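Local coordinates for acetoacetate decarboxylase (Sphingomonas wittichii, PDB 5UPB), which belongs to the acetoacetate decarboxylase-like lyases and probably acts on keto acids, as its relatives in this family do, at residues A125-P131 with V146-A152; A13-D17 with E108-R113. All blocks are in the same frame, centred on the assembly; numbering follows the deposited sequence.

Contact 1 of 2, residues A125-P131 with V146-A152; sequences AITLARP and VVGGICA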
ATOM      1  N   ALA A 125      -6.465  -5.230   1.605  1.00 26.63           N
ATOM      2  CA  ALA A 125      -5.136  -5.604   2.064  1.00 29.52           C
ATOM      3  C   ALA A 125      -5.309  -6.916   2.808  1.00 29.04           C
ATOM      4  O   ALA A 125      -6.195  -7.025   3.658  1.00 28.03           O
ATOM      5  CB  ALA A 125      -4.545  -4.517   2.979  1.00 35.20           C
ATOM      6  N   ILE A 126      -4.558  -7.932   2.416  1.00 26.51           N
ATOM      7  CA  ILE A 126      -4.737  -9.291   2.925  1.00 25.84           C
ATOM      8  C   ILE A 126      -3.383  -9.855   3.304  1.00 29.37           C
ATOM      9  O   ILE A 126      -2.440  -9.780   2.517  1.00 28.66           O
ATOM     10  CB  ILE A 126      -5.386 -10.225   1.886  1.00 25.18           C
ATOM     11  CG1 ILE A 126      -6.750  -9.678   1.454  1.00 29.14           C
ATOM     12  CG2 ILE A 126      -5.550 -11.634   2.474  1.00 24.25           C
ATOM     13  CD1 ILE A 126      -6.722  -9.038   0.099  1.00 28.69           C
ATOM     14  N   THR A 127      -3.286 -10.435   4.499  1.00 26.23           N
ATOM     15  CA  THR A 127      -2.060 -11.115   4.901  1.00 23.37           C
ATOM     16  C   THR A 127      -2.381 -12.524   5.366  1.00 24.10           C
ATOM     17  O   THR A 127      -3.269 -12.712   6.197  1.00 24.06           O
ATOM     18  CB  THR A 127      -1.355 -10.401   6.061  1.00 29.95           C
ATOM     19  OG1 THR A 127      -0.936  -9.084   5.670  1.00 35.01           O
ATOM     20  CG2 THR A 127      -0.157 -11.249   6.495  1.00 28.95           C
ATOM     21  N   LEU A 128      -1.637 -13.493   4.844  1.00 25.19           N
ATOM     22  CA  LEU A 128      -1.601 -14.860   5.368  1.00 27.52           C
ATOM     23  C   LEU A 128      -0.228 -15.088   5.982  1.00 28.17           C
ATOM     24  O   LEU A 128       0.791 -14.906   5.307  1.00 33.45           O
ATOM     25  CB  LEU A 128      -1.847 -15.882   4.265  1.00 27.34           C
ATOM     26  CG  LEU A 128      -1.640 -17.344   4.731  1.00 29.13           C
ATOM     27  CD1 LEU A 128      -2.644 -17.721   5.800  1.00 31.95           C
ATOM     28  CD2 LEU A 128      -1.769 -18.296   3.566  1.00 33.01           C
ATOM     29  N   ALA A 129      -0.182 -15.450   7.259  1.00 24.97           N
ATOM     30  CA  ALA A 129       1.078 -15.777   7.912  1.00 23.49           C
ATOM     31  C   ALA A 129       1.073 -17.237   8.342  1.00 25.72           C
ATOM     32  O   ALA A 129       0.198 -17.651   9.103  1.00 27.64           O
ATOM     33  CB  ALA A 129       1.345 -14.899   9.128  1.00 28.41           C
ATOM     34  N   ARG A 130       2.036 -17.992   7.859  1.00 26.43           N
ATOM     35  CA  ARG A 130       2.300 -19.363   8.322  1.00 29.45           C
ATOM     36  C   ARG A 130       3.742 -19.473   8.793  1.00 28.02           C
ATOM     37  O   ARG A 130       4.623 -18.742   8.311  1.00 29.21           O
ATOM     38  CB  ARG A 130       1.996 -20.417   7.257  1.00 29.70           C
ATOM     39  CG  ARG A 130       0.655 -20.207   6.664  1.00 31.05           C
ATOM     40  CD  ARG A 130       0.083 -21.429   5.949  1.00 35.39           C
ATOM     41  NE  ARG A 130       1.005 -22.072   5.041  1.00 37.21           N
ATOM     42  CZ  ARG A 130       0.845 -23.308   4.556  1.00 35.90           C
ATOM     43  NH1 ARG A 130      -0.235 -24.060   4.862  1.00 30.44           N
ATOM     44  NH2 ARG A 130       1.752 -23.783   3.730  1.00 30.51           N
ATOM     45  N   PRO A 131       4.003 -20.341   9.763  1.00 31.81           N
ATOM     46  CA  PRO A 131       5.374 -20.495  10.267  1.00 29.71           C
ATOM     47  C   PRO A 131       6.315 -21.049   9.205  1.00 33.52           C
ATOM     48  O   PRO A 131       6.046 -22.078   8.572  1.00 32.68           O
ATOM     49  CB  PRO A 131       5.204 -21.453  11.436  1.00 30.54           C
ATOM     50  CG  PRO A 131       3.987 -22.297  11.070  1.00 32.20           C
ATOM     51  CD  PRO A 131       3.079 -21.345  10.327  1.00 33.31           C
ATOM     52  N   VAL A 146       0.856 -22.284  14.848  1.00 30.78           N
ATOM     53  CA  VAL A 146      -0.234 -21.326  14.687  1.00 33.34           C
ATOM     54  C   VAL A 146      -0.114 -20.688  13.315  1.00 28.55           C
ATOM     55  O   VAL A 146       0.991 -20.519  12.789  1.00 31.11           O
ATOM     56  CB  VAL A 146      -0.273 -20.274  15.813  1.00 36.81           C
ATOM     57  CG1 VAL A 146      -0.696 -20.954  17.126  1.00 35.01           C
ATOM     58  CG2 VAL A 146       1.077 -19.552  15.975  1.00 36.36           C
ATOM     59  N   VAL A 147      -1.278 -20.433  12.709  1.00 30.93           N
ATOM     60  CA  VAL A 147      -1.433 -19.783  11.407  1.00 26.07           C
ATOM     61  C   VAL A 147      -2.431 -18.645  11.567  1.00 24.90           C
ATOM     62  O   VAL A 147      -3.389 -18.763  12.340  1.00 29.61           O
ATOM     63  CB  VAL A 147      -1.921 -20.803  10.365  1.00 29.04           C
ATOM     64  CG1 VAL A 147      -2.138 -20.145   9.030  1.00 35.27           C
ATOM     65  CG2 VAL A 147      -0.911 -21.955  10.272  1.00 33.03           C
ATOM     66  N   GLY A 148      -2.210 -17.532  10.869  1.00 29.90           N
ATOM     67  CA  GLY A 148      -3.103 -16.387  10.993  1.00 27.24           C
ATOM     68  C   GLY A 148      -3.359 -15.739   9.652  1.00 25.12           C
ATOM     69  O   GLY A 148      -2.514 -15.768   8.757  1.00 28.53           O
ATOM     70  N   GLY A 149      -4.558 -15.189   9.497  1.00 30.02           N
ATOM     71  CA  GLY A 149      -4.868 -14.405   8.306  1.00 28.33           C
ATOM     72  C   GLY A 149      -5.756 -13.243   8.680  1.00 24.25           C
ATOM     73  O   GLY A 149      -6.551 -13.330   9.623  1.00 26.35           O
ATOM     74  N   ILE A 150      -5.630 -12.150   7.925  1.00 26.78           N
ATOM     75  CA  ILE A 150      -6.436 -10.963   8.188  1.00 25.63           C
ATOM     76  C   ILE A 150      -6.654 -10.235   6.867  1.00 21.64           C
ATOM     77  O   ILE A 150      -5.825 -10.283   5.949  1.00 25.61           O
ATOM     78  CB  ILE A 150      -5.760 -10.042   9.245  1.00 31.19           C
ATOM     79  CG1 ILE A 150      -6.680  -8.908   9.694  1.00 29.02           C
ATOM     80  CG2 ILE A 150      -4.512  -9.394   8.671  1.00 29.31           C
ATOM     81  CD1 ILE A 150      -6.209  -8.281  11.009  1.00 30.11           C
ATOM     82  N   CYS A 151      -7.799  -9.594   6.748  1.00 28.27           N
ATOM     83  CA  CYS A 151      -8.028  -8.759   5.585  1.00 29.17           C
ATOM     84  C   CYS A 151      -8.761  -7.502   6.021  1.00 23.90           C
ATOM     85  O   CYS A 151      -9.494  -7.502   7.012  1.00 27.43           O
ATOM     86  CB  CYS A 151      -8.819  -9.511   4.499  1.00 34.37           C
ATOM     87  SG  CYS A 151     -10.353 -10.198   5.064  1.00 34.45           S
ATOM     88  N   ALA A 152      -8.506  -6.423   5.298  1.00 25.70           N
ATOM     89  CA  ALA A 152      -9.046  -5.115   5.632  1.00 29.62           C
ATOM     90  C   ALA A 152      -9.245  -4.306   4.355  1.00 25.89           C
ATOM     91  O   ALA A 152      -8.583  -4.544   3.339  1.00 26.43           O
ATOM     92  CB  ALA A 152      -8.112  -4.353   6.567  1.00 31.13           C
TER

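Contact 2 of 2, residues A13-D17 with E108-R113; sequences ASLVD and EWSLIR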
ATOM      1  N   ALA A  13      -0.319  -4.967 -22.783  1.00 43.56           N
ATOM      2  CA  ALA A  13      -0.819  -4.118 -21.720  1.00 42.37           C
ATOM      3  C   ALA A  13      -2.178  -4.565 -21.199  1.00 45.38           C
ATOM      4  O   ALA A  13      -2.771  -3.849 -20.396  1.00 35.72           O
ATOM      5  CB  ALA A  13      -0.888  -2.659 -22.197  1.00 41.42           C
ATOM      6  N   SER A  14      -2.701  -5.706 -21.653  1.00 37.18           N
ATOM      7  CA  SER A  14      -3.983  -6.185 -21.149  1.00 41.86           C
ATOM      8  C   SER A  14      -3.807  -6.704 -19.733  1.00 35.42           C
ATOM      9  O   SER A  14      -2.843  -7.406 -19.431  1.00 42.95           O
ATOM     10  CB  SER A  14      -4.554  -7.307 -22.036  1.00 40.02           C
ATOM     11  OG  SER A  14      -5.057  -6.834 -23.274  1.00 47.49           O
ATOM     12  N   LEU A  15      -4.754  -6.371 -18.852  1.00 39.61           N
ATOM     13  CA  LEU A  15      -4.723  -6.930 -17.499  1.00 40.12           C
ATOM     14  C   LEU A  15      -4.811  -8.439 -17.522  1.00 47.52           C
ATOM     15  O   LEU A  15      -4.178  -9.120 -16.712  1.00 42.15           O
ATOM     16  CB  LEU A  15      -5.880  -6.409 -16.664  1.00 40.35           C
ATOM     17  CG  LEU A  15      -5.768  -5.170 -15.826  1.00 39.92           C
ATOM     18  CD1 LEU A  15      -7.112  -5.019 -15.079  1.00 43.96           C
ATOM     19  CD2 LEU A  15      -4.607  -5.203 -14.871  1.00 32.20           C
ATOM     20  N   VAL A  16      -5.658  -8.967 -18.397  1.00 38.89           N
ATOM     21  CA  VAL A  16      -6.018 -10.374 -18.417  1.00 46.44           C
ATOM     22  C   VAL A  16      -5.999 -10.820 -19.872  1.00 50.21           C
ATOM     23  O   VAL A  16      -6.348 -10.043 -20.767  1.00 45.39           O
ATOM     24  CB  VAL A  16      -7.416 -10.589 -17.779  1.00 44.68           C
ATOM     25  CG1 VAL A  16      -7.806 -12.038 -17.862  1.00 46.86           C
ATOM     26  CG2 VAL A  16      -7.425 -10.109 -16.323  1.00 37.86           C
ATOM     27  N   ASP A  17      -5.576 -12.059 -20.110  1.00 48.35           N
ATOM     28  CA  ASP A  17      -5.682 -12.710 -21.417  1.00 53.34           C
ATOM     29  C   ASP A  17      -6.589 -13.929 -21.277  1.00 50.71           C
ATOM     30  O   ASP A  17      -6.960 -14.321 -20.170  1.00 58.08           O
ATOM     31  CB  ASP A  17      -4.295 -13.106 -21.951  1.00 67.57           C
ATOM     32  CG  ASP A  17      -3.401 -13.685 -20.871  1.00 71.74           C
ATOM     33  OD1 ASP A  17      -3.938 -13.994 -19.793  1.00 74.28           O
ATOM     34  OD2 ASP A  17      -2.174 -13.806 -21.071  1.00 67.25           O
ATOM     35  N   GLU A 108      -5.350  -6.079  -8.927  1.00 27.93           N
ATOM     36  CA  GLU A 108      -6.561  -5.863  -9.708  1.00 23.09           C
ATOM     37  C   GLU A 108      -6.653  -6.783 -10.913  1.00 23.01           C
ATOM     38  O   GLU A 108      -7.769  -7.001 -11.408  1.00 26.57           O
ATOM     39  CB  GLU A 108      -6.692  -4.360 -10.116  1.00 27.63           C
ATOM     40  CG  GLU A 108      -6.148  -3.965 -11.466  1.00 27.07           C
ATOM     41  CD  GLU A 108      -4.610  -3.950 -11.536  1.00 31.59           C
ATOM     42  OE1 GLU A 108      -3.971  -5.001 -11.324  1.00 26.40           O
ATOM     43  OE2 GLU A 108      -4.009  -2.876 -11.807  1.00 28.07           O
ATOM     44  N   TRP A 109      -5.534  -7.336 -11.400  1.00 27.05           N
ATOM     45  CA  TRP A 109      -5.642  -8.337 -12.462  1.00 32.70           C
ATOM     46  C   TRP A 109      -6.365  -9.574 -11.980  1.00 32.29           C
ATOM     47  O   TRP A 109      -7.086 -10.210 -12.750  1.00 27.03           O
ATOM     48  CB  TRP A 109      -4.280  -8.727 -13.039  1.00 34.85           C
ATOM     49  CG  TRP A 109      -3.151  -8.895 -12.074  1.00 26.35           C
ATOM     50  CD1 TRP A 109      -2.263  -7.947 -11.690  1.00 29.09           C
ATOM     51  CD2 TRP A 109      -2.742 -10.107 -11.431  1.00 23.06           C
ATOM     52  NE1 TRP A 109      -1.339  -8.471 -10.822  1.00 26.66           N
ATOM     53  CE2 TRP A 109      -1.601  -9.800 -10.650  1.00 25.19           C
ATOM     54  CE3 TRP A 109      -3.215 -11.423 -11.456  1.00 26.70           C
ATOM     55  CZ2 TRP A 109      -0.929 -10.749  -9.886  1.00 23.81           C
ATOM     56  CZ3 TRP A 109      -2.553 -12.379 -10.658  1.00 27.27           C
ATOM     57  CH2 TRP A 109      -1.417 -12.019  -9.886  1.00 29.26           C
ATOM     58  N   SER A 110      -6.241  -9.893 -10.704  1.00 27.06           N
ATOM     59  CA  SER A 110      -7.008 -10.993 -10.152  1.00 30.44           C
ATOM     60  C   SER A 110      -8.450 -10.581  -9.900  1.00 25.76           C
ATOM     61  O   SER A 110      -9.376 -11.374 -10.141  1.00 29.93           O
ATOM     62  CB  SER A 110      -6.335 -11.492  -8.865  1.00 31.81           C
ATOM     63  OG  SER A 110      -7.106 -12.540  -8.315  1.00 28.78           O
ATOM     64  N   LEU A 111      -8.675  -9.314  -9.533  1.00 24.95           N
ATOM     65  CA  LEU A 111     -10.035  -8.812  -9.427  1.00 23.58           C
ATOM     66  C   LEU A 111     -10.774  -8.942 -10.753  1.00 25.07           C
ATOM     67  O   LEU A 111     -11.916  -9.440 -10.813  1.00 27.68           O
ATOM     68  CB  LEU A 111     -10.006  -7.365  -8.940  1.00 25.94           C
ATOM     69  CG  LEU A 111     -11.380  -6.722  -8.765  1.00 28.82           C
ATOM     70  CD1 LEU A 111     -11.247  -5.647  -7.706  1.00 30.07           C
ATOM     71  CD2 LEU A 111     -11.872  -6.170 -10.069  1.00 28.16           C
ATOM     72  N   ILE A 112     -10.153  -8.481 -11.827  1.00 25.17           N
ATOM     73  CA  ILE A 112     -10.847  -8.444 -13.098  1.00 29.22           C
ATOM     74  C   ILE A 112     -11.039  -9.847 -13.669  1.00 29.23           C
ATOM     75  O   ILE A 112     -12.124 -10.180 -14.165  1.00 30.67           O
ATOM     76  CB  ILE A 112     -10.086  -7.520 -14.060  1.00 31.06           C
ATOM     77  CG1 ILE A 112     -10.272  -6.028 -13.612  1.00 33.95           C
ATOM     78  CG2 ILE A 112     -10.542  -7.762 -15.494  1.00 36.94           C
ATOM     79  CD1 ILE A 112     -11.684  -5.509 -13.795  1.00 32.42           C
ATOM     80  N   ARG A 113     -10.010 -10.683 -13.635  1.00 28.60           N
ATOM     81  CA  ARG A 113     -10.209 -12.069 -14.060  1.00 28.46           C
ATOM     82  C   ARG A 113     -11.363 -12.692 -13.291  1.00 36.45           C
ATOM     83  O   ARG A 113     -12.233 -13.348 -13.873  1.00 34.42           O
ATOM     84  CB  ARG A 113      -8.905 -12.852 -13.859  1.00 31.53           C
ATOM     85  CG  ARG A 113      -8.832 -14.329 -14.356  1.00 57.97           C
ATOM     86  CD  ARG A 113      -7.490 -14.978 -13.860  1.00124.75           C
ATOM     87  NE  ARG A 113      -7.434 -14.907 -12.388  1.00118.82           N
ATOM     88  CZ  ARG A 113      -6.356 -14.847 -11.588  1.00 68.86           C
ATOM     89  NH1 ARG A 113      -5.069 -14.831 -12.020  1.00 34.25           N
ATOM     90  NH2 ARG A 113      -6.604 -14.801 -10.283  1.00 39.97           N
TER

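Contact 1 of 2, residues A125-P131 with V146-A152
Two antiparallel strands meet here: A125, T127 and A129 exchange pairs of backbone hydrogen bonds with A152, I150 and G148. The short axes run almost exactly antiparallel, and six N-H...O bonds join them. The outermost A125 N to A152 O bond measures 2.8 Å, as does A129 N to G148 O, the straightest of the set at 174°. Between these hydrogen-bonded pairs lie the non-hydrogen-bonded pairs I126 with C151 and L128 with G149, where CA-H groups also lean on carbonyls; G149 CA stands 3.1 Å from T127 O.

I126, L128 and C151 share one face. There CG1 of I126 meets CB of C151 at 3.7 Å, while SG points away from I126. G149 brings no side chain to the pair with L128, whose CD1 bends toward the other strand and settles 3.5 Å from G148 O. Past the last bridge, V147 takes over: with chi1 at 178° its CG1 lies beside the carbonyl carbon and packs 3.7 Å from R130 CG, the two side chains running alongside each other. P131 crosses V147 at about a right angle, and its CD sits 3.3 Å from V146 O. The guanidinium of R130 reaches on to T242, its NH1 hydrogen-bonding OG1 there.

The I126 and L128 face packs on V58 of strand 53-65. On the opposite face T127 and A129 lie against V80 and P76 of the second subunit, while I150 meets H154 of the third. Strand 146-153 pairs on its other side with strand 156-166, which makes this a meandering antiparallel sheet, with one face on the body of its own chain and the other used in tetramer assembly.

Contact 2 of 2, residues A13-D17 with E108-R113
L15 and V16 press two neighbouring side chains onto one flank of helix 108-116, and the contact across the segments is purely van der Waals. The methyls of L15 divide the work: CD1 sits 3.6 Å from I112 CG1, while CD2 lies 3.6 Å from E108 CD, the side chain of L15 crossing both partners at about a right angle. CB of W109 adds a further surface, 3.7 Å from L15 O. V16 uses one branch alone. With chi1 at 177°, CG2 stands anti to the carbonyl carbon, beside the backbone N, and this branch faces the helix, 3.6 Å from W109 O and 4.0 Å from I112 CG2.

Polar groups fix the second shell. E108 OE1 accepts a weak, bent bond from W109 N, and OE2 takes a hydrogen bond from I123 N and a salt bridge from R153, both of the fourth subunit. With an alanine here, that arginine would probably lose its anionic mate and I123 N its acceptor, and a gap open beside CD2 of L15. The indole of W109 swings away from L15 and, through NE1, hydrogen-bonds NE2 of H154 of the fourth subunit. On the loop side, V16 N bonds to T4 OG1 and the backbone of L15 to H5, which ties 13-17 to the extreme N terminus.

Beyond this, the helix rests on strands 53-65, 80-92 and 95-105: W109 and R113 touch S63 of the first, W109 meets the ring of Y81 in the second nearly perpendicularly, and L111 packs on V105 of the third.

In the fold
From the N terminus, 13-17 comes first, in the loop before strand 21-34. The chain then builds strands 21-34, 53-65, 80-92 and 95-105 before 108-113 returns to it, so contact 2 closes a long excursion of 90 residues. Contact 1 follows in series: past helix 108-116 and the short strand 121-123, 125-131 pairs with 146-152 across a 14-residue loop. Neither contact encloses the other; their centres lie 24 Å apart. The assembly links them differently: I123 and R153, next to the A125 and A152 end of contact 1, belong in a neighbouring subunit to the surface that meets E108 of contact 2.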